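Local structure of protein kinase (Staphylococcus aureus subsp. aureus Mu50, 3PY9) at residues Lys142-Glu147 and Lys164-Glu169; Gly181-Gln186 and Ile199-Ser204; Val146-His151 and Ser187-Ser192. The protein is the extracellular region of a membrane Ser/Thr kinase, and probably binds muropeptides of the cell wall through its PASTA repeats. All coordinates share one frame; numbering follows the deposited sequence.

Contact 1. Residues Lys142-Glu147 and Lys164-Glu169; sequences KQVYVE and KGFKVE
V144 and V146 both touch F166 although their backbones stand apart: the nearest CA atoms lie 7.5 Å apart for V144 and K164 and 8.6 Å apart for V146 and F166, and no hydrogen bond joins 142-147 to 164-169. The benzene ring of F166 reaches across with its far end, CZ and CE2, leading. Its first torsion (chi1 -65°) sets CG anti to the carbonyl carbon and swings the ring over to the strand. V144 meets it with one methyl, CG1, which lies 3.5 Å from F166 CZ; the valine and the phenylalanine reach past one another from the two segments. V146 comes at the same ring carbon with its CG2 methyl, at 3.8 Å from F166 CZ. Both methyls approach the ring obliquely. Between them the backbone takes part as well, for V144 O lies in the ring plane at the edge of F166, 3.6 Å from CZ, and Y145 O is near the same edge. K164 completes the contact from the outer side. Bent at chi2 and chi3, its chain curls round the V144 CG1 methyl, so that CB, CD, CE and NZ all come to about 4.1 Å from that carbon; the aliphatic part covers the valine at the exposed margin. Just before F166, G165 has a positive phi (93°) and is the C-prime residue of a Schellman motif, with F166 N bonded to L161 O and G165 N to E162 O. That turn ends helix 154-162 and delivers F166 into the core between strand 143-146 and the helix, where L161, V193 and I199 also touch its side chain. The contact belongs to the PASTA fold, in which one helix packs against a three-stranded sheet; here core residue F166 follows directly on the helix end.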
ATOM      1  N   LYS A 142       7.843  -8.399   2.245  1.00 27.86           N
ATOM      2  CA  LYS A 142       8.897  -9.159   2.872  1.00 28.05           C
ATOM      3  C   LYS A 142       8.280 -10.095   3.924  1.00 28.25           C
ATOM      4  O   LYS A 142       7.467  -9.650   4.758  1.00 27.60           O
ATOM      5  CB  LYS A 142       9.920  -8.202   3.499  1.00 27.80           C
ATOM      6  CG  LYS A 142      10.941  -8.848   4.437  1.00 27.99           C
ATOM      7  CD  LYS A 142      12.006  -9.637   3.688  1.00 28.83           C
ATOM      8  CE  LYS A 142      12.717 -10.568   4.636  1.00 33.60           C
ATOM      9  NZ  LYS A 142      13.979 -11.120   4.120  1.00 34.05           N
ATOM     10  N   GLN A 143       8.650 -11.382   3.854  1.00 28.39           N
ATOM     11  CA  GLN A 143       8.198 -12.390   4.820  1.00 28.36           C
ATOM     12  C   GLN A 143       9.214 -12.439   5.939  1.00 28.33           C
ATOM     13  O   GLN A 143      10.420 -12.551   5.706  1.00 28.31           O
ATOM     14  CB  GLN A 143       8.074 -13.778   4.195  1.00 28.56           C
ATOM     15  CG  GLN A 143       7.014 -13.921   3.104  1.00 29.50           C
ATOM     16  CD  GLN A 143       5.676 -13.423   3.524  1.00 32.94           C
ATOM     17  OE1 GLN A 143       5.271 -12.298   3.169  1.00 32.74           O
ATOM     18  NE2 GLN A 143       4.947 -14.249   4.277  1.00 31.70           N
ATOM     19  N   VAL A 144       8.720 -12.289   7.154  1.00 28.09           N
ATOM     20  CA  VAL A 144       9.550 -12.341   8.348  1.00 28.49           C
ATOM     21  C   VAL A 144       9.031 -13.460   9.224  1.00 28.48           C
ATOM     22  O   VAL A 144       7.821 -13.600   9.393  1.00 28.97           O
ATOM     23  CB  VAL A 144       9.492 -11.020   9.123  1.00 28.54           C
ATOM     24  CG1 VAL A 144      10.346 -11.101  10.403  1.00 28.60           C
ATOM     25  CG2 VAL A 144       9.985  -9.880   8.222  1.00 29.44           C
ATOM     26  N   TYR A 145       9.948 -14.238   9.785  1.00 28.41           N
ATOM     27  CA  TYR A 145       9.597 -15.370  10.607  1.00 28.42           C
ATOM     28  C   TYR A 145       9.123 -14.920  11.993  1.00 28.51           C
ATOM     29  O   TYR A 145       9.771 -14.121  12.655  1.00 28.48           O
ATOM     30  CB  TYR A 145      10.780 -16.326  10.713  1.00 27.98           C
ATOM     31  CG  TYR A 145      10.426 -17.670  11.308  1.00 29.04           C
ATOM     32  CD1 TYR A 145      10.067 -18.734  10.495  1.00 27.32           C
ATOM     33  CD2 TYR A 145      10.424 -17.868  12.714  1.00 29.66           C
ATOM     34  CE1 TYR A 145       9.727 -19.973  11.054  1.00 29.60           C
ATOM     35  CE2 TYR A 145      10.102 -19.102  13.275  1.00 27.77           C
ATOM     36  CZ  TYR A 145       9.733 -20.142  12.445  1.00 28.60           C
ATOM     37  OH  TYR A 145       9.413 -21.371  12.980  1.00 28.34           O
ATOM     38  N   VAL A 146       7.969 -15.432  12.408  1.00 29.07           N
ATOM     39  CA  VAL A 146       7.416 -15.138  13.739  1.00 28.92           C
ATOM     40  C   VAL A 146       7.863 -16.189  14.746  1.00 29.77           C
ATOM     41  O   VAL A 146       7.351 -17.309  14.752  1.00 29.53           O
ATOM     42  CB  VAL A 146       5.890 -15.141  13.712  1.00 28.88           C
ATOM     43  CG1 VAL A 146       5.327 -14.529  15.024  1.00 26.97           C
ATOM     44  CG2 VAL A 146       5.387 -14.397  12.477  1.00 27.08           C
ATOM     45  N   GLU A 147       8.825 -15.824  15.590  1.00 30.40           N
ATOM     46  CA  GLU A 147       9.316 -16.726  16.615  1.00 31.02           C
ATOM     47  C   GLU A 147       8.219 -17.153  17.604  1.00 31.45           C
ATOM     48  O   GLU A 147       7.472 -16.317  18.141  1.00 31.29           O
ATOM     49  CB  GLU A 147      10.509 -16.140  17.364  1.00 30.85           C
ATOM     50  CG  GLU A 147      11.153 -17.200  18.265  1.00 32.20           C
ATOM     51  CD  GLU A 147      12.341 -16.706  19.049  1.00 33.89           C
ATOM     52  OE1 GLU A 147      12.756 -15.539  18.868  1.00 35.54           O
ATOM     53  OE2 GLU A 147      12.881 -17.511  19.823  1.00 33.15           O
ATOM     54  N   LYS A 164      11.738  -6.926  15.066  1.00 42.45           N
ATOM     55  CA  LYS A 164      11.609  -7.510  13.722  1.00 41.57           C
ATOM     56  C   LYS A 164      10.501  -6.792  12.961  1.00 40.37           C
ATOM     57  O   LYS A 164      10.136  -7.196  11.850  1.00 40.88           O
ATOM     58  CB  LYS A 164      11.342  -9.020  13.791  1.00 41.62           C
ATOM     59  CG  LYS A 164      12.495  -9.847  14.373  1.00 43.60           C
ATOM     60  CD  LYS A 164      13.126 -10.811  13.357  1.00 45.30           C
ATOM     61  CE  LYS A 164      13.907 -10.113  12.228  1.00 48.04           C
ATOM     62  NZ  LYS A 164      14.346 -11.071  11.121  1.00 48.04           N
ATOM     63  N   GLY A 165       9.960  -5.733  13.565  1.00 38.74           N
ATOM     64  CA  GLY A 165       8.975  -4.888  12.891  1.00 36.98           C
ATOM     65  C   GLY A 165       7.512  -5.210  13.106  1.00 35.80           C
ATOM     66  O   GLY A 165       6.644  -4.518  12.569  1.00 35.03           O
ATOM     67  N   PHE A 166       7.233  -6.241  13.904  1.00 35.07           N
ATOM     68  CA  PHE A 166       5.858  -6.661  14.174  1.00 34.19           C
ATOM     69  C   PHE A 166       5.157  -5.713  15.109  1.00 35.09           C
ATOM     70  O   PHE A 166       5.784  -5.098  15.981  1.00 35.09           O
ATOM     71  CB  PHE A 166       5.787  -8.101  14.730  1.00 32.79           C
ATOM     72  CG  PHE A 166       6.260  -9.161  13.748  1.00 30.06           C
ATOM     73  CD1 PHE A 166       5.579  -9.379  12.561  1.00 28.05           C
ATOM     74  CD2 PHE A 166       7.392  -9.917  14.016  1.00 26.82           C
ATOM     75  CE1 PHE A 166       6.032 -10.319  11.632  1.00 24.46           C
ATOM     76  CE2 PHE A 166       7.850 -10.883  13.113  1.00 25.74           C
ATOM     77  CZ  PHE A 166       7.161 -11.085  11.923  1.00 26.55           C
ATOM     78  N   LYS A 167       3.850  -5.603  14.904  1.00 36.54           N
ATOM     79  CA  LYS A 167       2.941  -5.018  15.875  1.00 38.59           C
ATOM     80  C   LYS A 167       2.489  -6.125  16.858  1.00 39.32           C
ATOM     81  O   LYS A 167       2.108  -7.214  16.440  1.00 39.95           O
ATOM     82  CB  LYS A 167       1.756  -4.367  15.152  1.00 38.73           C
ATOM     83  CG  LYS A 167       2.171  -3.235  14.189  1.00 40.71           C
ATOM     84  CD  LYS A 167       1.290  -3.185  12.929  1.00 42.79           C
ATOM     85  CE  LYS A 167       1.811  -2.182  11.878  1.00 43.54           C
ATOM     86  NZ  LYS A 167       3.032  -2.622  11.118  1.00 43.18           N
ATOM     87  N   VAL A 168       2.572  -5.849  18.157  1.00 40.42           N
ATOM     88  CA  VAL A 168       2.296  -6.849  19.201  1.00 40.82           C
ATOM     89  C   VAL A 168       1.078  -6.432  20.008  1.00 41.33           C
ATOM     90  O   VAL A 168       1.040  -5.320  20.532  1.00 41.48           O
ATOM     91  CB  VAL A 168       3.490  -6.998  20.170  1.00 40.66           C
ATOM     92  CG1 VAL A 168       3.052  -7.675  21.471  1.00 40.55           C
ATOM     93  CG2 VAL A 168       4.653  -7.759  19.523  1.00 40.44           C
ATOM     94  N   GLU A 169       0.090  -7.319  20.108  1.00 41.66           N
ATOM     95  CA  GLU A 169      -1.068  -7.088  20.968  1.00 42.28           C
ATOM     96  C   GLU A 169      -1.184  -8.164  22.033  1.00 42.43           C
ATOM     97  O   GLU A 169      -0.734  -9.293  21.844  1.00 42.69           O
ATOM     98  CB  GLU A 169      -2.355  -7.050  20.157  1.00 42.39           C
ATOM     99  CG  GLU A 169      -2.474  -5.858  19.235  1.00 44.38           C
ATOM    100  CD  GLU A 169      -3.778  -5.866  18.454  1.00 46.70           C
ATOM    101  OE1 GLU A 169      -4.491  -6.914  18.498  1.00 47.55           O
ATOM    102  OE2 GLU A 169      -4.076  -4.831  17.796  1.00 45.31           O
TER

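Contact 2. Residues Gly181-Gln186 and Ile199-Ser204; sequences GDVISQ and ISFVVS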
ATOM      1  N   GLY A 181       3.257 -13.237  33.479  1.00 47.04           N
ATOM      2  CA  GLY A 181       4.027 -12.574  32.440  1.00 45.82           C
ATOM      3  C   GLY A 181       4.559 -13.526  31.384  1.00 45.68           C
ATOM      4  O   GLY A 181       5.288 -13.106  30.474  1.00 45.38           O
ATOM      5  N   ASP A 182       4.218 -14.807  31.522  1.00 44.52           N
ATOM      6  CA  ASP A 182       4.484 -15.793  30.488  1.00 43.82           C
ATOM      7  C   ASP A 182       3.264 -15.935  29.565  1.00 42.86           C
ATOM      8  O   ASP A 182       2.130 -15.670  29.968  1.00 42.81           O
ATOM      9  CB  ASP A 182       4.884 -17.157  31.080  1.00 43.70           C
ATOM     10  CG  ASP A 182       6.336 -17.209  31.520  1.00 45.48           C
ATOM     11  OD1 ASP A 182       6.968 -16.136  31.685  1.00 46.26           O
ATOM     12  OD2 ASP A 182       6.854 -18.337  31.708  1.00 47.36           O
ATOM     13  N   VAL A 183       3.532 -16.380  28.338  1.00 41.54           N
ATOM     14  CA  VAL A 183       2.564 -16.410  27.263  1.00 39.62           C
ATOM     15  C   VAL A 183       1.741 -17.693  27.325  1.00 39.23           C
ATOM     16  O   VAL A 183       2.281 -18.809  27.218  1.00 38.47           O
ATOM     17  CB  VAL A 183       3.284 -16.327  25.890  1.00 39.86           C
ATOM     18  CG1 VAL A 183       2.307 -16.580  24.741  1.00 37.82           C
ATOM     19  CG2 VAL A 183       4.034 -14.991  25.739  1.00 38.92           C
ATOM     20  N   ILE A 184       0.431 -17.517  27.490  1.00 38.48           N
ATOM     21  CA  ILE A 184      -0.528 -18.605  27.359  1.00 38.24           C
ATOM     22  C   ILE A 184      -0.583 -19.038  25.905  1.00 37.13           C
ATOM     23  O   ILE A 184      -0.422 -20.201  25.609  1.00 36.97           O
ATOM     24  CB  ILE A 184      -1.978 -18.199  27.791  1.00 38.14           C
ATOM     25  CG1 ILE A 184      -1.990 -17.378  29.087  1.00 39.36           C
ATOM     26  CG2 ILE A 184      -2.888 -19.437  27.882  1.00 39.40           C
ATOM     27  CD1 ILE A 184      -1.429 -18.081  30.270  1.00 39.52           C
ATOM     28  N   SER A 185      -0.811 -18.086  25.002  1.00 36.65           N
ATOM     29  CA  SER A 185      -0.994 -18.398  23.584  1.00 35.74           C
ATOM     30  C   SER A 185      -0.518 -17.285  22.657  1.00 34.86           C
ATOM     31  O   SER A 185      -0.456 -16.114  23.052  1.00 33.80           O
ATOM     32  CB  SER A 185      -2.461 -18.708  23.295  1.00 35.62           C
ATOM     33  OG  SER A 185      -3.216 -17.512  23.270  1.00 36.43           O
ATOM     34  N   GLN A 186      -0.211 -17.670  21.416  1.00 34.43           N
ATOM     35  CA  GLN A 186       0.339 -16.745  20.409  1.00 33.76           C
ATOM     36  C   GLN A 186      -0.165 -17.064  19.023  1.00 33.31           C
ATOM     37  O   GLN A 186      -0.174 -18.219  18.602  1.00 33.56           O
ATOM     38  CB  GLN A 186       1.867 -16.798  20.386  1.00 34.13           C
ATOM     39  CG  GLN A 186       2.553 -15.759  19.468  1.00 32.38           C
ATOM     40  CD  GLN A 186       4.064 -15.967  19.419  1.00 34.14           C
ATOM     41  OE1 GLN A 186       4.667 -16.417  20.408  1.00 33.58           O
ATOM     42  NE2 GLN A 186       4.686 -15.656  18.265  1.00 31.42           N
ATOM     43  N   ILE A 199       1.033  -9.548  15.773  1.00 29.48           N
ATOM     44  CA  ILE A 199       1.079 -10.800  16.554  1.00 29.80           C
ATOM     45  C   ILE A 199       0.271 -10.636  17.845  1.00 30.77           C
ATOM     46  O   ILE A 199       0.496  -9.680  18.602  1.00 30.41           O
ATOM     47  CB  ILE A 199       2.537 -11.220  16.875  1.00 29.74           C
ATOM     48  CG1 ILE A 199       3.471 -10.972  15.658  1.00 27.91           C
ATOM     49  CG2 ILE A 199       2.601 -12.682  17.334  1.00 29.17           C
ATOM     50  CD1 ILE A 199       3.040 -11.669  14.337  1.00 22.68           C
ATOM     51  N   SER A 200      -0.677 -11.556  18.069  1.00 31.51           N
ATOM     52  CA  SER A 200      -1.596 -11.505  19.227  1.00 32.49           C
ATOM     53  C   SER A 200      -1.227 -12.510  20.325  1.00 32.49           C
ATOM     54  O   SER A 200      -0.992 -13.689  20.054  1.00 32.69           O
ATOM     55  CB  SER A 200      -3.044 -11.736  18.782  1.00 32.28           C
ATOM     56  OG  SER A 200      -3.432 -10.803  17.785  1.00 34.03           O
ATOM     57  N   PHE A 201      -1.195 -12.025  21.561  1.00 33.04           N
ATOM     58  CA  PHE A 201      -0.723 -12.795  22.714  1.00 33.63           C
ATOM     59  C   PHE A 201      -1.781 -12.880  23.798  1.00 34.26           C
ATOM     60  O   PHE A 201      -2.466 -11.901  24.086  1.00 33.76           O
ATOM     61  CB  PHE A 201       0.513 -12.126  23.320  1.00 33.53           C
ATOM     62  CG  PHE A 201       1.768 -12.361  22.547  1.00 33.25           C
ATOM     63  CD1 PHE A 201       2.553 -13.468  22.812  1.00 32.97           C
ATOM     64  CD2 PHE A 201       2.171 -11.465  21.565  1.00 33.80           C
ATOM     65  CE1 PHE A 201       3.729 -13.689  22.115  1.00 35.52           C
ATOM     66  CE2 PHE A 201       3.352 -11.682  20.839  1.00 34.91           C
ATOM     67  CZ  PHE A 201       4.122 -12.789  21.105  1.00 34.37           C
ATOM     68  N   VAL A 202      -1.921 -14.060  24.386  1.00 35.53           N
ATOM     69  CA  VAL A 202      -2.655 -14.188  25.640  1.00 36.31           C
ATOM     70  C   VAL A 202      -1.620 -14.470  26.710  1.00 37.28           C
ATOM     71  O   VAL A 202      -0.835 -15.421  26.598  1.00 36.50           O
ATOM     72  CB  VAL A 202      -3.777 -15.242  25.579  1.00 36.89           C
ATOM     73  CG1 VAL A 202      -4.467 -15.381  26.947  1.00 36.90           C
ATOM     74  CG2 VAL A 202      -4.789 -14.870  24.478  1.00 35.18           C
ATOM     75  N   VAL A 203      -1.620 -13.600  27.722  1.00 38.69           N
ATOM     76  CA  VAL A 203      -0.548 -13.499  28.708  1.00 40.50           C
ATOM     77  C   VAL A 203      -1.071 -13.806  30.117  1.00 41.65           C
ATOM     78  O   VAL A 203      -2.215 -13.475  30.470  1.00 41.29           O
ATOM     79  CB  VAL A 203       0.123 -12.101  28.653  1.00 40.75           C
ATOM     80  CG1 VAL A 203       1.274 -11.994  29.646  1.00 40.35           C
ATOM     81  CG2 VAL A 203       0.617 -11.802  27.225  1.00 41.56           C
ATOM     82  N   SER A 204      -0.227 -14.467  30.902  1.00 42.99           N
ATOM     83  CA  SER A 204      -0.593 -14.883  32.244  1.00 44.94           C
ATOM     84  C   SER A 204      -0.419 -13.749  33.256  1.00 45.78           C
ATOM     85  O   SER A 204       0.649 -13.129  33.346  1.00 45.50           O
ATOM     86  CB  SER A 204       0.229 -16.117  32.663  1.00 45.02           C
ATOM     87  OG  SER A 204      -0.147 -16.581  33.950  1.00 46.36           O
TER
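V202 O is gripped by two successive backbone N-H groups of the facing strand. S185 N gives the sounder bond, at 3.1 Å from V202 O and 160° at the hydrogen, while I184 N adds a weak one. I184 and S185 thus both face V202, a classic beta bulge that shifts the antiparallel register by one residue. V202 N answers S185 O at 2.9 Å, and beyond the bulge S204 N bonds D182 O and G181 N bonds S204 O, the latter pair at 2.6 Å. The bulge also redirects I184: its CD1 methyl packs 3.5 Å from S204 CB, and its CG1 lies alongside V202 CG1. S185 OG is turned against V202 and touches both its CB and CG2. On the face carrying V183, Q186, F201 and V203, Q186 lies over one side of the F201 ring: extended, with CG anti to the backbone N (chi1 -174°), it runs alongside the phenyl group in the same direction and sets Q186 CG 4.0 Å from the ring centroid, a CH-pi contact, with the amide tilted 38° to the ring. The amide itself is held by loop 147-151: F149 N bonds Q186 OE1, and Q186 NE2 donates to E147 O. V183 CG1 meets the ring edge of F201 in its plane, and V183 CG2 approaches F201 CD1 obliquely at 3.6 Å. Strand 167-173 lies parallel to 198-204 on the other side, and the face of V183, F201 and V203 packs on helix 154-162, F154 edge-to-face with F201, the helix-on-sheet build of a PASTA domain.

Contact 3. Residues Val146-His151 and Ser187-Ser192; sequences VEDFEH and SPKGKS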
ATOM      1  N   VAL A 146       7.969 -15.432  12.408  1.00 29.07           N
ATOM      2  CA  VAL A 146       7.416 -15.138  13.739  1.00 28.92           C
ATOM      3  C   VAL A 146       7.863 -16.189  14.746  1.00 29.77           C
ATOM      4  O   VAL A 146       7.351 -17.309  14.752  1.00 29.53           O
ATOM      5  CB  VAL A 146       5.890 -15.141  13.712  1.00 28.88           C
ATOM      6  CG1 VAL A 146       5.327 -14.529  15.024  1.00 26.97           C
ATOM      7  CG2 VAL A 146       5.387 -14.397  12.477  1.00 27.08           C
ATOM      8  N   GLU A 147       8.825 -15.824  15.590  1.00 30.40           N
ATOM      9  CA  GLU A 147       9.316 -16.726  16.615  1.00 31.02           C
ATOM     10  C   GLU A 147       8.219 -17.153  17.604  1.00 31.45           C
ATOM     11  O   GLU A 147       7.472 -16.317  18.141  1.00 31.29           O
ATOM     12  CB  GLU A 147      10.509 -16.140  17.364  1.00 30.85           C
ATOM     13  CG  GLU A 147      11.153 -17.200  18.265  1.00 32.20           C
ATOM     14  CD  GLU A 147      12.341 -16.706  19.049  1.00 33.89           C
ATOM     15  OE1 GLU A 147      12.756 -15.539  18.868  1.00 35.54           O
ATOM     16  OE2 GLU A 147      12.881 -17.511  19.823  1.00 33.15           O
ATOM     17  N   ASP A 148       8.133 -18.467  17.818  1.00 31.85           N
ATOM     18  CA  ASP A 148       7.138 -19.059  18.706  1.00 32.11           C
ATOM     19  C   ASP A 148       7.621 -18.923  20.130  1.00 32.50           C
ATOM     20  O   ASP A 148       8.613 -19.540  20.525  1.00 32.66           O
ATOM     21  CB  ASP A 148       6.944 -20.526  18.342  1.00 32.24           C
ATOM     22  CG  ASP A 148       5.802 -21.193  19.092  1.00 31.25           C
ATOM     23  OD1 ASP A 148       5.293 -20.646  20.109  1.00 29.77           O
ATOM     24  OD2 ASP A 148       5.428 -22.302  18.641  1.00 29.27           O
ATOM     25  N   PHE A 149       6.924 -18.089  20.887  1.00 33.31           N
ATOM     26  CA  PHE A 149       7.272 -17.801  22.270  1.00 34.19           C
ATOM     27  C   PHE A 149       6.262 -18.405  23.270  1.00 35.28           C
ATOM     28  O   PHE A 149       6.209 -17.980  24.434  1.00 34.92           O
ATOM     29  CB  PHE A 149       7.342 -16.289  22.489  1.00 34.18           C
ATOM     30  CG  PHE A 149       8.647 -15.639  22.034  1.00 34.60           C
ATOM     31  CD1 PHE A 149       9.836 -15.852  22.736  1.00 34.93           C
ATOM     32  CD2 PHE A 149       8.661 -14.775  20.936  1.00 33.51           C
ATOM     33  CE1 PHE A 149      11.031 -15.220  22.342  1.00 36.58           C
ATOM     34  CE2 PHE A 149       9.840 -14.148  20.530  1.00 34.74           C
ATOM     35  CZ  PHE A 149      11.032 -14.373  21.227  1.00 35.17           C
ATOM     36  N   GLU A 150       5.458 -19.374  22.833  1.00 36.00           N
ATOM     37  CA  GLU A 150       4.457 -19.920  23.742  1.00 37.80           C
ATOM     38  C   GLU A 150       5.142 -20.459  24.989  1.00 38.88           C
ATOM     39  O   GLU A 150       6.171 -21.120  24.886  1.00 38.98           O
ATOM     40  CB  GLU A 150       3.537 -20.934  23.059  1.00 37.45           C
ATOM     41  CG  GLU A 150       2.408 -20.227  22.294  1.00 37.70           C
ATOM     42  CD  GLU A 150       1.306 -21.149  21.781  1.00 37.77           C
ATOM     43  OE1 GLU A 150       1.485 -22.392  21.761  1.00 38.73           O
ATOM     44  OE2 GLU A 150       0.258 -20.613  21.372  1.00 35.47           O
ATOM     45  N   HIS A 151       4.594 -20.117  26.154  1.00 40.33           N
ATOM     46  CA  HIS A 151       5.147 -20.501  27.462  1.00 42.07           C
ATOM     47  C   HIS A 151       6.483 -19.844  27.802  1.00 43.08           C
ATOM     48  O   HIS A 151       7.201 -20.330  28.685  1.00 44.19           O
ATOM     49  CB  HIS A 151       5.284 -22.030  27.631  1.00 42.02           C
ATOM     50  CG  HIS A 151       3.993 -22.780  27.537  1.00 42.49           C
ATOM     51  ND1 HIS A 151       2.760 -22.166  27.593  1.00 43.41           N
ATOM     52  CD2 HIS A 151       3.745 -24.108  27.428  1.00 43.67           C
ATOM     53  CE1 HIS A 151       1.810 -23.079  27.490  1.00 42.78           C
ATOM     54  NE2 HIS A 151       2.381 -24.266  27.395  1.00 41.93           N
ATOM     55  N   SER A 187      -0.544 -16.015  18.306  1.00 32.44           N
ATOM     56  CA  SER A 187      -1.056 -16.140  16.966  1.00 31.20           C
ATOM     57  C   SER A 187      -0.689 -14.897  16.160  1.00 29.91           C
ATOM     58  O   SER A 187      -1.013 -13.786  16.569  1.00 29.25           O
ATOM     59  CB  SER A 187      -2.578 -16.288  17.031  1.00 31.33           C
ATOM     60  OG  SER A 187      -3.101 -16.496  15.745  1.00 32.98           O
ATOM     61  N   PRO A 188      -0.002 -15.084  15.014  1.00 28.89           N
ATOM     62  CA  PRO A 188       0.599 -16.363  14.576  1.00 28.29           C
ATOM     63  C   PRO A 188       1.925 -16.679  15.278  1.00 27.41           C
ATOM     64  O   PRO A 188       2.436 -15.841  16.029  1.00 27.11           O
ATOM     65  CB  PRO A 188       0.818 -16.140  13.081  1.00 28.02           C
ATOM     66  CG  PRO A 188       1.096 -14.683  12.996  1.00 28.08           C
ATOM     67  CD  PRO A 188       0.167 -14.038  13.993  1.00 28.93           C
ATOM     68  N   LYS A 189       2.469 -17.873  15.032  1.00 26.25           N
ATOM     69  CA  LYS A 189       3.744 -18.323  15.637  1.00 25.81           C
ATOM     70  C   LYS A 189       4.298 -19.434  14.768  1.00 25.05           C
ATOM     71  O   LYS A 189       3.515 -20.124  14.094  1.00 25.02           O
ATOM     72  CB  LYS A 189       3.514 -18.882  17.071  1.00 25.98           C
ATOM     73  CG  LYS A 189       2.699 -20.209  17.068  1.00 24.97           C
ATOM     74  CD  LYS A 189       2.145 -20.590  18.438  1.00 26.04           C
ATOM     75  CE  LYS A 189       1.180 -21.777  18.289  1.00 27.63           C
ATOM     76  NZ  LYS A 189       1.969 -23.020  18.217  1.00 30.17           N
ATOM     77  N   GLY A 190       5.615 -19.621  14.798  1.00 24.46           N
ATOM     78  CA  GLY A 190       6.268 -20.756  14.123  1.00 25.43           C
ATOM     79  C   GLY A 190       6.178 -20.771  12.606  1.00 26.05           C
ATOM     80  O   GLY A 190       6.179 -21.841  11.964  1.00 25.43           O
ATOM     81  N   LYS A 191       6.150 -19.571  12.031  1.00 26.59           N
ATOM     82  CA  LYS A 191       5.661 -19.336  10.679  1.00 27.68           C
ATOM     83  C   LYS A 191       6.232 -18.002  10.208  1.00 26.15           C
ATOM     84  O   LYS A 191       6.287 -17.074  10.990  1.00 25.44           O
ATOM     85  CB  LYS A 191       4.136 -19.151  10.796  1.00 27.43           C
ATOM     86  CG  LYS A 191       3.298 -19.736   9.706  1.00 30.97           C
ATOM     87  CD  LYS A 191       1.894 -19.109   9.692  1.00 30.16           C
ATOM     88  CE  LYS A 191       0.985 -19.675  10.782  1.00 37.20           C
ATOM     89  NZ  LYS A 191      -0.474 -19.651  10.358  1.00 38.53           N
ATOM     90  N   SER A 192       6.629 -17.887   8.939  1.00 25.92           N
ATOM     91  CA  SER A 192       6.864 -16.567   8.378  1.00 24.70           C
ATOM     92  C   SER A 192       5.581 -15.927   7.852  1.00 24.10           C
ATOM     93  O   SER A 192       4.758 -16.589   7.260  1.00 23.31           O
ATOM     94  CB  SER A 192       7.972 -16.571   7.313  1.00 25.46           C
ATOM     95  OG  SER A 192       7.711 -17.485   6.264  1.00 25.26           O
TER
HETATM   96  O   HOH W   1       3.660 -23.538  20.762  1.00 29.15           O
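Two backbone bonds join V146 to residues 190-191, V146 N to K191 O at 2.7 Å and nearly straight, G190 N to V146 O at 2.9 Å and bent, after which the chain from E147 onward runs as a loop beside K189. The V146 side chain closes on the turn 188-191, its CG1 lying 3.3 Å from P188 O and its CG2 against K191 O; P188 itself follows a cis peptide bond. G190, with a positive phi of 65°, carries the chain round this corner. The rest of the contact belongs to K189. Its CG stands between the backbone N and the carbonyl carbon (chi1 68°), and the extended methylenes then run along the D148 side chain in the same direction, until a bend at chi4 turns NZ in between two carboxylates. D148 OD2 forms a salt bridge with K189 NZ at 3.6 Å, and E150 OE1 a long one at the same separation. A water ties the three together, donating to D148 OD2 and E150 OE1 (2.7 Å) and accepting from K189 NZ. The E150 chain crosses the lysine at about a right angle, with OE2 at 3.4 Å from K189 CE. D148 OD1 accepts from E150 N, an Asx turn that keeps the two acids close together. Q186 N of strand 183-187 bonds the other carboxylate oxygen, E150 OE2. The loop 147-151 leads from strand 143-146 to helix 154-162, whose A157, A160 and L161 touch F149, while strand 191-194 continues the pairing with 143-146 and sets V193 against V146 and P188.

In the fold
All three contacts lie in the third PASTA domain. Contacts 1 and 3 share V146 and E147 and have centres about 9 Å apart: the valine turns CG2 to F166 in contact 1, while its backbone bonds G190 and K191 in contact 3. Contacts 1 and 2, about 15 Å between centres, meet in one mixed sheet, where K167 O lies 2.7 Å from I199 N and E169 O 2.8 Å from F201 N, both probable hydrogen bonds. Contacts 2 and 3, centres about 10 Å apart, are joined by probable hydrogen bonds, Q186 OE1 with F149 N (2.8 Å) and S200 N with S187 O (2.7 Å). The europium site of D99, D130 and N132 involves none of these segments.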